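Local coordinates for protein RNA methyltransferase, TrmH family (PDB 2I6D) that is a putative RNA methyltransferase of the TrmH (SpoU) family, probably binding RNA and transferring a methyl group to it from S-adenosylmethionine, at residues A[43-49]-A[86-92]; A[186-192]-A[223-227]. One frame throughout, in Å; residues are numbered along the deposited sequence. Where two conformers were deposited one is given.

Interaction 1 of 2, residues A[43-49]-A[86-92]; sequences YRCRMLV and PLMAVFD
A classic beta bulge marks the antiparallel pairing of strands 45-51 and 87-92, the two inner strands of the four-stranded sheet in the N-terminal, MRM3-like part of the chain. Arg46 and Met47 both face Val90: Val90 O takes a firm bond from Arg46 N (2.8 Å) and a weak one from Met47 N (3.4 Å), while Val90 N returns a bond to Met47 O (2.7 Å). Beyond the bulge Val49 and Met88 exchange two backbone bonds, and at the other end Asp92 N donates to Arg44 O. On one face the Phe91 ring, with CG anti to its own carbonyl carbon (chi1 -67°), is set against segment 43-49. Its CD1 meets Tyr43 CB at 3.4 Å and its CE1 meets Cys45 CB at 3.7 Å, whereas Cys45 SG approaches the ring obliquely. Farther along this face Leu48 CD1 rests on Ala89 CB (3.7 Å) and touches Leu87 CD1. Met47 CB and Val90 CB meet on the other face, where helix 7-15 reaches both residues. Near the Arg44 end, the carboxylate of Asp92 lies alongside Arg44, its OD2 3.6 Å from Arg44 CB, without a salt bridge; the guanidinium groups of Arg44 and Arg46 instead pair with Asp63 and Glu25. Backbone bonds thus fix the register, apolar groups fill both faces, and charge is confined to the more exposed end by Arg44 and Asp92.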
loop_
_atom_site.group_PDB
_atom_site.type_symbol
_atom_site.label_atom_id
_atom_site.label_comp_id
_atom_site.label_asym_id
_atom_site.label_seq_id
_atom_site.Cartn_x
_atom_site.Cartn_y
_atom_site.Cartn_z
ATOM N N TYR A 43 13.452 0.540 5.009
ATOM C CA TYR A 43 13.717 -0.276 3.827
ATOM C C TYR A 43 15.198 -0.297 3.616
ATOM O O TYR A 43 15.888 0.630 4.022
ATOM C CB TYR A 43 13.023 0.292 2.569
ATOM C CG TYR A 43 11.545 0.105 2.645
ATOM C CD1 TYR A 43 10.938 -1.036 2.101
ATOM C CD2 TYR A 43 10.753 1.036 3.323
ATOM C CE1 TYR A 43 9.581 -1.223 2.208
ATOM C CE2 TYR A 43 9.395 0.845 3.470
ATOM C CZ TYR A 43 8.810 -0.279 2.895
ATOM O OH TYR A 43 7.453 -0.460 3.024
ATOM N N ARG A 44 15.669 -1.366 2.987
ATOM C CA ARG A 44 17.086 -1.556 2.759
ATOM C C ARG A 44 17.443 -0.856 1.463
ATOM O O ARG A 44 17.036 -1.292 0.395
ATOM C CB ARG A 44 17.378 -3.042 2.628
ATOM C CG ARG A 44 18.717 -3.480 3.175
ATOM C CD ARG A 44 19.848 -2.935 2.361
ATOM N NE ARG A 44 21.128 -3.504 2.783
ATOM C CZ ARG A 44 22.303 -3.189 2.242
ATOM N NH1 ARG A 44 23.425 -3.777 2.694
ATOM N NH2 ARG A 44 22.364 -2.298 1.243
ATOM N N CYS A 45 18.229 0.206 1.559
ATOM C CA CYS A 45 18.610 0.965 0.372
ATOM C C CYS A 45 19.840 0.350 -0.336
ATOM O O CYS A 45 20.880 0.132 0.287
ATOM C CB CYS A 45 18.836 2.432 0.737
ATOM S SG CYS A 45 19.273 3.421 -0.716
ATOM N N ARG A 46 19.679 0.069 -1.629
ATOM C CA ARG A 46 20.671 -0.544 -2.516
ATOM C C ARG A 46 21.457 0.536 -3.281
ATOM O O ARG A 46 22.643 0.396 -3.576
ATOM C CB ARG A 46 19.866 -1.401 -3.512
ATOM C CG ARG A 46 20.614 -2.342 -4.448
ATOM C CD ARG A 46 19.599 -3.313 -5.074
ATOM N NE ARG A 46 20.060 -3.919 -6.315
ATOM C CZ ARG A 46 19.452 -4.929 -6.937
ATOM N NH1 ARG A 46 19.957 -5.420 -8.063
ATOM N NH2 ARG A 46 18.349 -5.458 -6.431
HETATM N N MSE A 47 20.735 1.591 -3.657
HETATM C CA MSE A 47 21.276 2.632 -4.513
HETATM C C MSE A 47 20.557 3.950 -4.228
HETATM O O MSE A 47 19.351 3.963 -3.982
HETATM C CB MSE A 47 21.102 2.229 -5.975
HETATM C CG MSE A 47 21.364 3.331 -6.969
HETATM SE SE MSE A 47 21.520 2.622 -8.815
HETATM C CE MSE A 47 23.443 2.352 -8.838
ATOM N N LEU A 48 21.314 5.045 -4.249
ATOM C CA LEU A 48 20.764 6.381 -4.010
ATOM C C LEU A 48 21.452 7.327 -4.982
ATOM O O LEU A 48 22.668 7.452 -4.984
ATOM C CB LEU A 48 20.990 6.807 -2.564
ATOM C CG LEU A 48 20.348 8.126 -2.147
ATOM C CD1 LEU A 48 18.808 8.047 -2.236
ATOM C CD2 LEU A 48 20.789 8.492 -0.730
ATOM N N VAL A 49 20.663 7.980 -5.821
ATOM C CA VAL A 49 21.192 8.790 -6.925
ATOM C C VAL A 49 20.539 10.162 -6.785
ATOM O O VAL A 49 19.311 10.259 -6.661
ATOM C CB VAL A 49 20.789 8.142 -8.243
ATOM C CG1 VAL A 49 21.021 9.043 -9.398
ATOM C CG2 VAL A 49 21.582 6.843 -8.437
ATOM N N PRO A 86 15.049 15.556 -8.173
ATOM C CA PRO A 86 16.437 15.096 -8.322
ATOM C C PRO A 86 16.986 14.137 -7.257
ATOM O O PRO A 86 18.093 14.335 -6.762
ATOM C CB PRO A 86 17.243 16.413 -8.349
ATOM C CG PRO A 86 16.389 17.401 -7.688
ATOM C CD PRO A 86 14.968 16.933 -7.647
ATOM N N LEU A 87 16.211 13.105 -6.913
ATOM C CA LEU A 87 16.639 12.092 -5.976
ATOM C C LEU A 87 15.825 10.823 -6.268
ATOM O O LEU A 87 14.603 10.873 -6.344
ATOM C CB LEU A 87 16.394 12.573 -4.524
ATOM C CG LEU A 87 16.933 11.706 -3.393
ATOM C CD1 LEU A 87 18.462 11.703 -3.405
ATOM C CD2 LEU A 87 16.347 12.211 -2.036
HETATM N N MSE A 88 16.518 9.710 -6.459
HETATM C CA MSE A 88 15.855 8.449 -6.718
HETATM C C MSE A 88 16.600 7.402 -5.909
HETATM O O MSE A 88 17.833 7.308 -5.990
HETATM C CB MSE A 88 15.893 8.132 -8.224
HETATM C CG MSE A 88 15.057 6.914 -8.632
HETATM SE SE MSE A 88 14.879 6.864 -10.619
HETATM C CE MSE A 88 13.701 5.278 -10.753
ATOM N N ALA A 89 15.857 6.644 -5.101
ATOM C CA ALA A 89 16.424 5.570 -4.273
ATOM C C ALA A 89 15.971 4.230 -4.813
ATOM O O ALA A 89 14.873 4.112 -5.338
ATOM C CB ALA A 89 15.961 5.740 -2.785
ATOM N N VAL A 90 16.804 3.204 -4.660
ATOM C CA VAL A 90 16.373 1.860 -4.943
ATOM C C VAL A 90 16.423 1.116 -3.608
ATOM O O VAL A 90 17.467 1.113 -2.939
ATOM C CB VAL A 90 17.259 1.156 -5.989
ATOM C CG1 VAL A 90 16.792 -0.308 -6.142
ATOM C CG2 VAL A 90 17.175 1.877 -7.363
ATOM N N PHE A 91 15.298 0.516 -3.228
ATOM C CA PHE A 91 15.194 -0.263 -1.996
ATOM C C PHE A 91 14.931 -1.703 -2.326
ATOM O O PHE A 91 14.328 -2.007 -3.367
ATOM C CB PHE A 91 14.013 0.216 -1.151
ATOM C CG PHE A 91 14.173 1.606 -0.607
ATOM C CD1 PHE A 91 15.084 1.878 0.420
ATOM C CD2 PHE A 91 13.372 2.636 -1.083
ATOM C CE1 PHE A 91 15.223 3.183 0.934
ATOM C CE2 PHE A 91 13.482 3.937 -0.552
ATOM C CZ PHE A 91 14.416 4.202 0.454
ATOM N N ASP A 92 15.346 -2.598 -1.422
ATOM C CA ASP A 92 14.954 -3.982 -1.488
ATOM C C ASP A 92 13.455 -4.130 -1.277
ATOM O O ASP A 92 12.869 -3.535 -0.357
ATOM C CB ASP A 92 15.650 -4.781 -0.382
ATOM C CG ASP A 92 17.107 -5.077 -0.684
ATOM O OD1 ASP A 92 17.603 -4.731 -1.783
ATOM O OD2 ASP A 92 17.740 -5.681 0.202
HETATM O O HOH W 1 13.744 -3.358 2.191
HETATM O O HOH W 2 17.583 -5.858 -4.132
#

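Interaction 2 of 2, residues A[186-192]-A[223-227]; sequences GQSLYEA and RLTIP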
loop_
_atom_site.group_PDB
_atom_site.type_symbol
_atom_site.label_atom_id
_atom_site.label_comp_id
_atom_site.label_asym_id
_atom_site.label_seq_id
_atom_site.Cartn_x
_atom_site.Cartn_y
_atom_site.Cartn_z
ATOM N N GLY A 186 -26.137 -5.729 4.430
ATOM C CA GLY A 186 -25.487 -6.227 5.635
ATOM C C GLY A 186 -25.943 -5.417 6.826
ATOM O O GLY A 186 -26.858 -4.613 6.721
ATOM N N GLN A 187 -25.292 -5.613 7.963
ATOM C CA GLN A 187 -25.614 -4.833 9.158
ATOM C C GLN A 187 -25.059 -3.407 9.060
ATOM O O GLN A 187 -23.904 -3.234 8.710
ATOM C CB GLN A 187 -24.994 -5.506 10.377
ATOM C CG GLN A 187 -25.304 -4.776 11.677
ATOM C CD GLN A 187 -24.921 -5.591 12.893
ATOM O OE1 GLN A 187 -23.951 -6.346 12.865
ATOM N NE2 GLN A 187 -25.669 -5.420 13.970
ATOM N N SER A 188 -25.860 -2.396 9.402
ATOM C CA SER A 188 -25.338 -1.025 9.460
ATOM C C SER A 188 -24.083 -0.998 10.313
ATOM O O SER A 188 -24.085 -1.509 11.439
ATOM C CB SER A 188 -26.347 -0.052 10.068
ATOM O OG SER A 188 -25.693 1.181 10.330
ATOM N N LEU A 189 -23.009 -0.393 9.801
ATOM C CA LEU A 189 -21.753 -0.253 10.550
ATOM C C LEU A 189 -21.920 0.549 11.848
ATOM O O LEU A 189 -21.106 0.425 12.759
ATOM C CB LEU A 189 -20.637 0.377 9.690
ATOM C CG LEU A 189 -20.466 1.901 9.640
ATOM C CD1 LEU A 189 -19.075 2.301 9.200
ATOM C CD2 LEU A 189 -21.507 2.541 8.742
ATOM N N TYR A 190 -22.949 1.386 11.911
ATOM C CA TYR A 190 -23.246 2.136 13.135
ATOM C C TYR A 190 -23.897 1.290 14.220
ATOM O O TYR A 190 -23.840 1.654 15.386
ATOM C CB TYR A 190 -24.116 3.360 12.827
ATOM C CG TYR A 190 -23.504 4.206 11.738
ATOM C CD1 TYR A 190 -22.162 4.593 11.793
ATOM C CD2 TYR A 190 -24.255 4.603 10.651
ATOM C CE1 TYR A 190 -21.585 5.353 10.770
ATOM C CE2 TYR A 190 -23.700 5.374 9.641
ATOM C CZ TYR A 190 -22.364 5.733 9.701
ATOM O OH TYR A 190 -21.846 6.504 8.661
ATOM N N GLU A 191 -24.511 0.173 13.827
ATOM C CA GLU A 191 -25.196 -0.715 14.770
ATOM C C GLU A 191 -24.346 -1.926 15.177
ATOM O O GLU A 191 -24.643 -2.581 16.168
ATOM C CB GLU A 191 -26.535 -1.199 14.190
ATOM C CG GLU A 191 -27.465 -0.062 13.790
ATOM C CD GLU A 191 -28.799 -0.531 13.206
ATOM O OE1 GLU A 191 -28.932 -1.704 12.784
ATOM O OE2 GLU A 191 -29.715 0.299 13.159
ATOM N N ALA A 192 -23.306 -2.230 14.407
ATOM C CA ALA A 192 -22.507 -3.401 14.673
ATOM C C ALA A 192 -21.609 -3.111 15.872
ATOM O O ALA A 192 -21.001 -2.057 15.916
ATOM C CB ALA A 192 -21.671 -3.757 13.433
ATOM N N ARG A 223 -21.035 -9.207 7.982
ATOM C CA ARG A 223 -21.225 -8.257 6.870
ATOM C C ARG A 223 -21.621 -6.880 7.385
ATOM O O ARG A 223 -22.574 -6.772 8.153
ATOM C CB ARG A 223 -22.330 -8.741 5.926
ATOM C CG ARG A 223 -22.030 -10.012 5.240
ATOM C CD ARG A 223 -23.290 -10.485 4.482
ATOM N NE ARG A 223 -22.849 -11.049 3.220
ATOM C CZ ARG A 223 -23.093 -10.542 2.017
ATOM N NH1 ARG A 223 -22.604 -11.182 0.964
ATOM N NH2 ARG A 223 -23.844 -9.447 1.849
ATOM N N LEU A 224 -20.916 -5.856 6.917
ATOM C CA LEU A 224 -21.179 -4.468 7.263
ATOM C C LEU A 224 -21.620 -3.673 6.036
ATOM O O LEU A 224 -21.136 -3.890 4.912
ATOM C CB LEU A 224 -19.907 -3.800 7.833
ATOM C CG LEU A 224 -19.260 -4.523 9.032
ATOM C CD1 LEU A 224 -17.995 -3.780 9.442
ATOM C CD2 LEU A 224 -20.260 -4.553 10.212
ATOM N N THR A 225 -22.488 -2.701 6.272
ATOM C CA THR A 225 -22.927 -1.817 5.209
ATOM C C THR A 225 -22.858 -0.383 5.718
ATOM O O THR A 225 -23.081 -0.127 6.901
ATOM C CB THR A 225 -24.369 -2.146 4.793
ATOM O OG1 THR A 225 -24.465 -3.543 4.494
ATOM C CG2 THR A 225 -24.759 -1.383 3.554
ATOM N N ILE A 226 -22.568 0.547 4.817
ATOM C CA ILE A 226 -22.704 1.964 5.099
ATOM C C ILE A 226 -24.030 2.398 4.499
ATOM O O ILE A 226 -24.188 2.441 3.275
ATOM C CB ILE A 226 -21.550 2.783 4.465
ATOM C CG1 ILE A 226 -20.184 2.252 4.951
ATOM C CG2 ILE A 226 -21.741 4.289 4.758
ATOM C CD1 ILE A 226 -18.993 2.784 4.119
ATOM N N PRO A 227 -24.994 2.750 5.354
ATOM C CA PRO A 227 -26.347 3.023 4.877
ATOM C C PRO A 227 -26.402 4.265 3.977
ATOM O O PRO A 227 -25.720 5.266 4.250
ATOM C CB PRO A 227 -27.145 3.281 6.170
ATOM C CG PRO A 227 -26.235 2.862 7.306
ATOM C CD PRO A 227 -24.840 2.941 6.811
HETATM O O HOH W 3 -22.624 -7.820 10.790
#
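Gln187 N bonds to Arg223 O (3.0 Å), and Gln187 O in turn accepts from Thr225 N (2.9 Å), a parallel beta ladder that adds the short edge strand 187-188 to the seven-stranded sheet of the SpoU methylase domain. In both bonds the donor stands well above the carbonyl plane. In the third, Leu189 N lies in the plane of the Thr225 carbonyl, 2.9 Å from Thr225 O, and holds the chain as it leaves the strand. Here Ser188 opens an ST turn: with OG anti to the backbone N (chi1 169°), the hydroxyl accepts from Tyr190 N, and Glu191 N bonds to Ser188 O. The turn gathers side chains around Pro227, whose CG touches Ser188 OG and whose CD meets Tyr190 CE2 at 3.9 Å. Ala192 CB packs against Leu224 CD2 at 3.6 Å, on the face of the sheet that also carries Gln187. Helix 242-255 backs this layer, with Leu249 against Leu189 and Trp253 against Leu224, and just past the helix Arg256 NH1 is hydrogen-bonded to Ala192 O. Thr225 OG1 is hydrogen-bonded to Phe183 O. Beside Gln187 a water donates to both Gln187 OE1 (2.9 Å) and Arg223 O (2.8 Å).

Overall arrangement
The two contacts lie on opposite sides of the chain's centre, about 43 Å apart between their own centres, and share no strand or helix. Interaction 1 is mostly buried and joins inner strands of the mixed N-terminal sheet; interaction 2 is partly exposed and attaches an edge strand to the parallel sheet of the methylase domain. Their chemistry follows these places. The antiparallel pair has apolar side chains packing on both faces and a bulge to absorb a change of register. The parallel pair is a brief ladder that soon gives way to a turn held by a serine hydroxyl, proline contacts and a bridging water.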